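Long-range contacts in QdtA (Thermoanaerobacterium thermosaccharolyticum, PDB 4O9E), which belongs to the WxcM-like branch of the cupin superfamily, forms a two-subunit assembly and holds thymidine-5'-diphosphate in its beta-barrel pocket: residues R48-H53 and L94-M99; K54-V59 and L111-Y116. One frame throughout, in Å; residues are numbered along the deposited sequence.

Contact 1: residues R48-H53 and L94-M99; sequences RGYHSH and LVWREM. Unlike the reference sequence in segment 48-53: S52 (reference Ala). Unlike the reference sequence in segment 94-99: L94 (reference Phe), V95 (reference Leu). With TYD (thymidine-5'-diphosphate), chain C; TDR (thymine), chain D.
W96 lays one face of its indole against the backbone of Y50 and H51, with CZ2 3.2 Å from Y50 C; this is the tight part of an antiparallel strand pair. Its first torsion (chi1 176°) sets CG beside the carbonyl carbon, and a broad flat ring suits a backbone kinked here by a G1 beta bulge, where Y50 and H51 both face R97. Y50 N reaches R97 O, and R97 N gives a straighter bond (168°) to H51 O at 2.8 Å. Glycine suits position 49 because a CB would strike R97 O and, at these backbone angles, the preceding carbonyl O. The guanidinium of R97 lies with one face over H51 CE1, the two planes nearly perpendicular.

H51 NE2, R48 and the backbone N of G49 hydrogen-bond the diphosphate: NE2 meets O3B, R48 NE and NH1 both grip O2B, at 2.8 and 2.7 Å, and G49 N meets O1B. On the looser side the E98 side chain crosses that of partly exposed Y50, its carboxylate inclined 39° to the ring; OE2 accepts from W96 NE1 (2.8 Å) and N3 of a bound thymine, while OE1 salt-bridges R70. The pair lies between strands 67-73 and 121-122, with helix 125-136 packed against S52 and L94.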
loop_
_atom_site.group_PDB
_atom_site.type_symbol
_atom_site.label_atom_id
_atom_site.label_comp_id
_atom_site.label_asym_id
_atom_site.label_seq_id
_atom_site.Cartn_x
_atom_site.Cartn_y
_atom_site.Cartn_z
ATOM N N ARG A 48 5.835 -8.187 -16.609
ATOM C CA ARG A 48 6.460 -8.373 -15.311
ATOM C C ARG A 48 5.913 -9.697 -14.828
ATOM O O ARG A 48 4.938 -10.200 -15.375
ATOM C CB ARG A 48 6.017 -7.262 -14.362
ATOM C CG ARG A 48 6.801 -5.976 -14.569
ATOM C CD ARG A 48 6.664 -5.048 -13.380
ATOM N NE ARG A 48 7.359 -5.615 -12.227
ATOM C CZ ARG A 48 8.493 -5.164 -11.707
ATOM N NH1 ARG A 48 9.026 -5.785 -10.656
ATOM N NH2 ARG A 48 9.124 -4.127 -12.236
ATOM N N GLY A 49 6.565 -10.294 -13.840
ATOM C CA GLY A 49 6.089 -11.577 -13.355
ATOM C C GLY A 49 6.867 -12.778 -13.850
ATOM O O GLY A 49 8.088 -12.854 -13.731
ATOM N N TYR A 50 6.126 -13.783 -14.303
ATOM C CA TYR A 50 6.719 -15.052 -14.735
ATOM C C TYR A 50 7.246 -15.837 -13.536
ATOM O O TYR A 50 8.419 -16.209 -13.423
ATOM C CB TYR A 50 7.851 -14.836 -15.734
ATOM C CG TYR A 50 7.461 -14.066 -16.980
ATOM C CD1 TYR A 50 6.735 -14.678 -18.001
ATOM C CD2 TYR A 50 7.857 -12.739 -17.150
ATOM C CE1 TYR A 50 6.387 -13.984 -19.145
ATOM C CE2 TYR A 50 7.538 -12.045 -18.303
ATOM C CZ TYR A 50 6.801 -12.679 -19.289
ATOM O OH TYR A 50 6.465 -12.012 -20.447
ATOM N N HIS A 51 6.340 -16.083 -12.604
ATOM C CA HIS A 51 6.699 -16.925 -11.483
ATOM C C HIS A 51 5.450 -17.271 -10.717
ATOM O O HIS A 51 4.364 -16.752 -10.971
ATOM C CB HIS A 51 7.675 -16.217 -10.553
ATOM C CG HIS A 51 7.261 -14.841 -10.142
ATOM N ND1 HIS A 51 6.214 -14.604 -9.283
ATOM C CD2 HIS A 51 7.816 -13.633 -10.406
ATOM C CE1 HIS A 51 6.134 -13.311 -9.028
ATOM N NE2 HIS A 51 7.080 -12.697 -9.717
ATOM N N SER A 52 5.701 -18.137 -9.751
ATOM C CA SER A 52 4.743 -18.590 -8.765
ATOM C C SER A 52 5.430 -18.503 -7.405
ATOM O O SER A 52 6.610 -18.151 -7.313
ATOM C CB SER A 52 4.469 -20.079 -8.953
ATOM O OG SER A 52 3.161 -20.266 -8.450
ATOM N N HIS A 53 4.681 -18.934 -6.398
ATOM C CA HIS A 53 5.223 -19.077 -5.063
ATOM C C HIS A 53 4.769 -20.381 -4.460
ATOM O O HIS A 53 3.655 -20.834 -4.665
ATOM C CB HIS A 53 4.793 -17.904 -4.178
ATOM C CG HIS A 53 5.624 -16.687 -4.389
ATOM N ND1 HIS A 53 5.281 -15.705 -5.293
ATOM C CD2 HIS A 53 6.763 -16.270 -3.786
ATOM C CE1 HIS A 53 6.197 -14.753 -5.262
ATOM N NE2 HIS A 53 7.116 -15.078 -4.369
ATOM N N LEU A 94 1.118 -21.673 -5.834
ATOM C CA LEU A 94 1.203 -22.506 -7.025
ATOM C C LEU A 94 0.306 -22.045 -8.172
ATOM O O LEU A 94 -0.151 -22.833 -8.998
ATOM C CB LEU A 94 0.971 -23.963 -6.660
ATOM C CG LEU A 94 2.055 -24.640 -5.813
ATOM C CD1 LEU A 94 1.815 -26.137 -5.907
ATOM C CD2 LEU A 94 3.474 -24.355 -6.292
ATOM N N VAL A 95 0.092 -20.738 -8.233
ATOM C CA VAL A 95 -0.513 -20.128 -9.399
ATOM C C VAL A 95 0.600 -19.327 -10.047
ATOM O O VAL A 95 1.329 -18.582 -9.391
ATOM C CB VAL A 95 -1.634 -19.200 -8.937
ATOM C CG1 VAL A 95 -2.292 -18.467 -10.083
ATOM C CG2 VAL A 95 -2.654 -19.984 -8.140
ATOM N N TRP A 96 0.647 -19.408 -11.367
ATOM C CA TRP A 96 1.690 -18.741 -12.127
ATOM C C TRP A 96 1.165 -17.371 -12.522
ATOM O O TRP A 96 0.015 -17.185 -12.903
ATOM C CB TRP A 96 2.131 -19.620 -13.309
ATOM C CG TRP A 96 3.149 -18.986 -14.249
ATOM C CD1 TRP A 96 2.882 -18.120 -15.285
ATOM C CD2 TRP A 96 4.571 -19.125 -14.214
ATOM N NE1 TRP A 96 4.049 -17.699 -15.874
ATOM C CE2 TRP A 96 5.093 -18.362 -15.291
ATOM C CE3 TRP A 96 5.453 -19.874 -13.432
ATOM C CZ2 TRP A 96 6.452 -18.256 -15.545
ATOM C CZ3 TRP A 96 6.795 -19.811 -13.722
ATOM C CH2 TRP A 96 7.288 -19.019 -14.775
ATOM N N ARG A 97 1.954 -16.317 -12.371
ATOM C CA ARG A 97 1.386 -15.091 -12.899
ATOM C C ARG A 97 2.304 -14.217 -13.741
ATOM O O ARG A 97 3.515 -14.225 -13.553
ATOM C CB ARG A 97 0.811 -14.233 -11.788
ATOM C CG ARG A 97 1.833 -13.679 -10.817
ATOM C CD ARG A 97 1.146 -12.572 -10.043
ATOM N NE ARG A 97 2.102 -11.756 -9.303
ATOM C CZ ARG A 97 2.714 -12.183 -8.210
ATOM N NH1 ARG A 97 2.406 -13.397 -7.767
ATOM N NH2 ARG A 97 3.559 -11.367 -7.587
ATOM N N GLU A 98 1.664 -13.373 -14.545
ATOM C CA GLU A 98 2.375 -12.413 -15.376
ATOM C C GLU A 98 1.506 -11.168 -15.365
ATOM O O GLU A 98 0.295 -11.244 -15.190
ATOM C CB GLU A 98 2.639 -12.956 -16.783
ATOM C CG GLU A 98 3.403 -14.273 -16.849
ATOM C CD GLU A 98 3.209 -15.061 -18.141
ATOM O OE1 GLU A 98 2.603 -14.474 -19.056
ATOM O OE2 GLU A 98 3.629 -16.240 -18.246
ATOM N N MET A 99 2.151 -10.009 -15.400
ATOM C CA MET A 99 1.426 -8.744 -15.319
ATOM C C MET A 99 1.797 -7.878 -16.524
ATOM O O MET A 99 2.968 -7.770 -16.896
ATOM C CB MET A 99 1.791 -8.036 -14.020
ATOM C CG MET A 99 1.520 -8.925 -12.807
ATOM S SD MET A 99 3.010 -9.717 -12.182
ATOM C CE MET A 99 3.590 -8.299 -11.249
HETATM P PA TYD C . 10.039 -9.839 -8.784
HETATM O O1A TYD C . 11.091 -10.740 -9.367
HETATM O O2A TYD C . 9.101 -10.277 -7.674
HETATM O O3A TYD C . 9.234 -8.847 -9.771
HETATM P PB TYD C . 7.851 -9.081 -10.579
HETATM O O1B TYD C . 8.374 -9.345 -11.983
HETATM O O2B TYD C . 7.187 -7.744 -10.446
HETATM O O3B TYD C . 7.080 -10.225 -9.957
HETATM O "O5'" TYD C . 11.102 -8.775 -8.228
HETATM C "C5'" TYD C . 12.004 -7.918 -8.911
HETATM C "C4'" TYD C . 13.179 -7.709 -7.956
HETATM O "O4'" TYD C . 12.845 -7.078 -6.717
HETATM C "C3'" TYD C . 13.815 -9.022 -7.532
HETATM O "O3'" TYD C . 15.212 -8.835 -7.726
HETATM C "C2'" TYD C . 13.653 -9.207 -6.029
HETATM C "C1'" TYD C . 13.322 -7.793 -5.572
HETATM N N1 TYD C . 12.324 -7.797 -4.497
HETATM C C2 TYD C . 12.639 -7.483 -3.238
HETATM O O2 TYD C . 13.801 -7.151 -2.947
HETATM N N3 TYD C . 11.707 -7.421 -2.269
HETATM C C4 TYD C . 10.447 -7.805 -2.544
HETATM O O4 TYD C . 9.616 -7.828 -1.622
HETATM C C5 TYD C . 10.094 -8.169 -3.833
HETATM C C5M TYD C . 8.692 -8.529 -4.228
HETATM C C6 TYD C . 11.073 -8.139 -4.815
HETATM N N1 TDR D . 6.333 -20.068 -21.264
HETATM C C2 TDR D . 6.291 -19.086 -20.362
HETATM O O2 TDR D . 7.350 -18.648 -19.861
HETATM N N3 TDR D . 5.111 -18.579 -19.997
HETATM C C4 TDR D . 3.967 -19.028 -20.524
HETATM O O4 TDR D . 2.937 -18.462 -20.099
HETATM C C5 TDR D . 3.986 -20.131 -21.531
HETATM C CM5 TDR D . 2.852 -20.806 -22.258
HETATM C C6 TDR D . 5.250 -20.599 -21.846
HETATM O O HOH W 1 1.609 -18.120 -6.022
#

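Contact 2: residues K54-V59 and L111-Y116; sequences KKLHQV and LASEYY. Unlike the reference sequence in segment 111-116: Y116 (reference Cys). With TYD (thymidine-5'-diphosphate), chain C.
S113 turns its OG between its own backbone N and carbonyl carbon (chi1 68°), which carries the hydroxyl to H57 N, while L56, with CG swung opposite its backbone N (chi1 -177°), sends CD1 in beside A112 and E114. These groups close the end of an antiparallel strand pair in the cupin barrel, where strands 58-64 and 107-112 run side by side. Within the regular part V59 and L111 form a hydrogen-bonded pair, each N to the other's O at 2.9 Å, and Q58 and A112 a non-hydrogen-bonded one; Q58 CA also makes a CA-H...O contact with L111 O, at 3.1 Å. Past A112 the strand gives way to a loop, and serine suits the site because its hydroxyl accepts from H57 N at 3.0 Å, beside the ordinary backbone bond from S113 N to H57 O at 2.9 Å. The imidazole of H57 bonds Y90 OH through ND1.

L56 suits a buried site because its branched apolar end packs by A112 and E114, CD1 lying 4.0 Å from A112 CB and 3.8 Å from E114 CB. V59 and L111 turn their branches to the face where L111 also packs on V36 of the second subunit. Farther along, the base of the bound thymidine-5'-diphosphate lies over one face of the Y116 ring, with its C2 above the ring centre and Y116 OH 3.1 Å from the sugar C2'.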
loop_
_atom_site.group_PDB
_atom_site.type_symbol
_atom_site.label_atom_id
_atom_site.label_comp_id
_atom_site.label_asym_id
_atom_site.label_seq_id
_atom_site.Cartn_x
_atom_site.Cartn_y
_atom_site.Cartn_z
ATOM N N LYS A 54 5.673 -20.964 -3.688
ATOM C CA LYS A 54 5.321 -22.137 -2.918
ATOM C C LYS A 54 4.464 -21.924 -1.678
ATOM O O LYS A 54 3.558 -22.703 -1.441
ATOM C CB LYS A 54 6.592 -22.879 -2.505
ATOM C CG LYS A 54 7.172 -23.576 -3.718
ATOM C CD LYS A 54 8.598 -23.142 -3.992
ATOM C CE LYS A 54 9.586 -23.926 -3.160
ATOM N NZ LYS A 54 10.865 -23.251 -3.504
ATOM N N LYS A 55 4.762 -20.923 -0.861
ATOM C CA LYS A 55 4.042 -20.798 0.400
ATOM C C LYS A 55 3.415 -19.428 0.629
ATOM O O LYS A 55 2.492 -19.288 1.422
ATOM C CB LYS A 55 5.006 -21.122 1.535
ATOM C CG LYS A 55 5.176 -22.619 1.765
ATOM C CD LYS A 55 6.441 -22.986 2.528
ATOM C CE LYS A 55 6.967 -21.882 3.433
ATOM N NZ LYS A 55 8.409 -21.622 3.149
ATOM N N LEU A 56 3.850 -18.434 -0.124
ATOM C CA LEU A 56 3.373 -17.090 0.101
ATOM C C LEU A 56 1.904 -16.987 -0.249
ATOM O O LEU A 56 1.472 -17.543 -1.258
ATOM C CB LEU A 56 4.147 -16.119 -0.765
ATOM C CG LEU A 56 3.830 -14.623 -0.615
ATOM C CD1 LEU A 56 4.342 -14.208 0.752
ATOM C CD2 LEU A 56 4.558 -13.920 -1.755
ATOM N N HIS A 57 1.207 -16.157 0.520
ATOM C CA HIS A 57 -0.131 -15.687 0.161
ATOM C C HIS A 57 -0.062 -14.185 -0.088
ATOM O O HIS A 57 0.626 -13.457 0.634
ATOM C CB HIS A 57 -1.123 -15.934 1.291
ATOM C CG HIS A 57 -1.346 -17.383 1.560
ATOM N ND1 HIS A 57 -2.345 -18.107 0.946
ATOM C CD2 HIS A 57 -0.666 -18.256 2.336
ATOM C CE1 HIS A 57 -2.251 -19.374 1.305
ATOM N NE2 HIS A 57 -1.238 -19.486 2.140
ATOM N N GLN A 58 -0.755 -13.703 -1.115
ATOM C CA GLN A 58 -0.604 -12.283 -1.445
ATOM C C GLN A 58 -1.915 -11.774 -2.039
ATOM O O GLN A 58 -2.759 -12.567 -2.480
ATOM C CB GLN A 58 0.606 -12.023 -2.364
ATOM C CG GLN A 58 0.545 -12.817 -3.656
ATOM C CD GLN A 58 1.880 -13.179 -4.288
ATOM O OE1 GLN A 58 2.128 -14.347 -4.601
ATOM N NE2 GLN A 58 2.711 -12.193 -4.555
ATOM N N VAL A 59 -2.084 -10.464 -1.928
ATOM C CA VAL A 59 -3.186 -9.732 -2.529
ATOM C C VAL A 59 -2.645 -8.588 -3.390
ATOM O O VAL A 59 -1.777 -7.822 -2.954
ATOM C CB VAL A 59 -4.161 -9.284 -1.440
ATOM C CG1 VAL A 59 -5.243 -8.338 -1.954
ATOM C CG2 VAL A 59 -4.791 -10.488 -0.734
ATOM N N LEU A 111 0.186 -6.897 -0.966
ATOM C CA LEU A 111 0.209 -7.207 0.465
ATOM C C LEU A 111 0.659 -8.655 0.495
ATOM O O LEU A 111 0.045 -9.489 -0.174
ATOM C CB LEU A 111 -1.136 -7.026 1.139
ATOM C CG LEU A 111 -1.906 -5.747 0.766
ATOM C CD1 LEU A 111 -3.238 -5.694 1.497
ATOM C CD2 LEU A 111 -1.070 -4.530 1.112
ATOM N N ALA A 112 1.699 -8.929 1.277
ATOM C CA ALA A 112 2.260 -10.266 1.354
ATOM C C ALA A 112 2.285 -10.851 2.765
ATOM O O ALA A 112 2.612 -10.148 3.731
ATOM C CB ALA A 112 3.668 -10.241 0.783
ATOM N N SER A 113 2.021 -12.154 2.850
ATOM C CA SER A 113 2.002 -12.876 4.122
ATOM C C SER A 113 3.357 -13.208 4.757
ATOM O O SER A 113 3.371 -13.617 5.929
ATOM C CB SER A 113 1.137 -14.148 4.079
ATOM O OG SER A 113 1.745 -15.106 3.238
ATOM N N GLU A 114 4.465 -12.951 4.058
ATOM C CA GLU A 114 5.807 -13.327 4.508
ATOM C C GLU A 114 6.799 -12.295 4.018
ATOM O O GLU A 114 6.507 -11.576 3.054
ATOM C CB GLU A 114 6.199 -14.737 4.030
ATOM C CG GLU A 114 5.265 -15.804 4.557
ATOM C CD GLU A 114 5.311 -16.054 6.063
ATOM O OE1 GLU A 114 6.259 -15.627 6.769
ATOM O OE2 GLU A 114 4.348 -16.687 6.535
ATOM N N TYR A 115 7.953 -12.207 4.678
ATOM C CA TYR A 115 9.026 -11.346 4.217
ATOM C C TYR A 115 9.536 -11.930 2.901
ATOM O O TYR A 115 9.333 -13.117 2.663
ATOM C CB TYR A 115 10.169 -11.264 5.221
ATOM C CG TYR A 115 9.908 -10.544 6.529
ATOM C CD1 TYR A 115 10.410 -11.062 7.719
ATOM C CD2 TYR A 115 9.164 -9.363 6.605
ATOM C CE1 TYR A 115 10.242 -10.414 8.932
ATOM C CE2 TYR A 115 8.982 -8.715 7.811
ATOM C CZ TYR A 115 9.512 -9.244 8.973
ATOM O OH TYR A 115 9.394 -8.580 10.174
ATOM N N TYR A 116 10.141 -11.114 2.042
ATOM C CA TYR A 116 10.738 -11.601 0.792
ATOM C C TYR A 116 11.669 -12.794 0.975
ATOM O O TYR A 116 12.478 -12.809 1.896
ATOM C CB TYR A 116 11.552 -10.479 0.178
ATOM C CG TYR A 116 12.308 -10.840 -1.078
ATOM C CD1 TYR A 116 11.669 -11.055 -2.295
ATOM C CD2 TYR A 116 13.690 -10.903 -1.034
ATOM C CE1 TYR A 116 12.401 -11.323 -3.437
ATOM C CE2 TYR A 116 14.424 -11.156 -2.165
ATOM C CZ TYR A 116 13.780 -11.390 -3.360
ATOM O OH TYR A 116 14.622 -11.673 -4.420
HETATM P PA TYD C . 10.039 -9.839 -8.784
HETATM O O1A TYD C . 11.091 -10.740 -9.367
HETATM O O2A TYD C . 9.101 -10.277 -7.674
HETATM O O3A TYD C . 9.234 -8.847 -9.771
HETATM P PB TYD C . 7.851 -9.081 -10.579
HETATM O O1B TYD C . 8.374 -9.345 -11.983
HETATM O O2B TYD C . 7.187 -7.744 -10.446
HETATM O O3B TYD C . 7.080 -10.225 -9.957
HETATM O "O5'" TYD C . 11.102 -8.775 -8.228
HETATM C "C5'" TYD C . 12.004 -7.918 -8.911
HETATM C "C4'" TYD C . 13.179 -7.709 -7.956
HETATM O "O4'" TYD C . 12.845 -7.078 -6.717
HETATM C "C3'" TYD C . 13.815 -9.022 -7.532
HETATM O "O3'" TYD C . 15.212 -8.835 -7.726
HETATM C "C2'" TYD C . 13.653 -9.207 -6.029
HETATM C "C1'" TYD C . 13.322 -7.793 -5.572
HETATM N N1 TYD C . 12.324 -7.797 -4.497
HETATM C C2 TYD C . 12.639 -7.483 -3.238
HETATM O O2 TYD C . 13.801 -7.151 -2.947
HETATM N N3 TYD C . 11.707 -7.421 -2.269
HETATM C C4 TYD C . 10.447 -7.805 -2.544
HETATM O O4 TYD C . 9.616 -7.828 -1.622
HETATM C C5 TYD C . 10.094 -8.169 -3.833
HETATM C C5M TYD C . 8.692 -8.529 -4.228
HETATM C C6 TYD C . 11.073 -8.139 -4.815
#

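In the fold
Contacts 1 and 2 belong to the two facing sheets of the barrel, 47-53 with 96-100 in one and 58-64 with 107-112 in the other, and their segments alternate along the chain. Their centres are about 13 Å apart, yet they touch through Q58, which reaches across the interior: its NE2 packs 3.3 Å from R97 NH2 and its OE1 3.5 Å from H53 ND1. Both border the same thymidine-5'-diphosphate from different ends, contact 1 at the diphosphate and contact 2 at the base, through Y116 at the end of its second segment. R35 links them further, since its NE bonds E114 O while its NH2 bonds the ligand; R123 and Y121 also bond it.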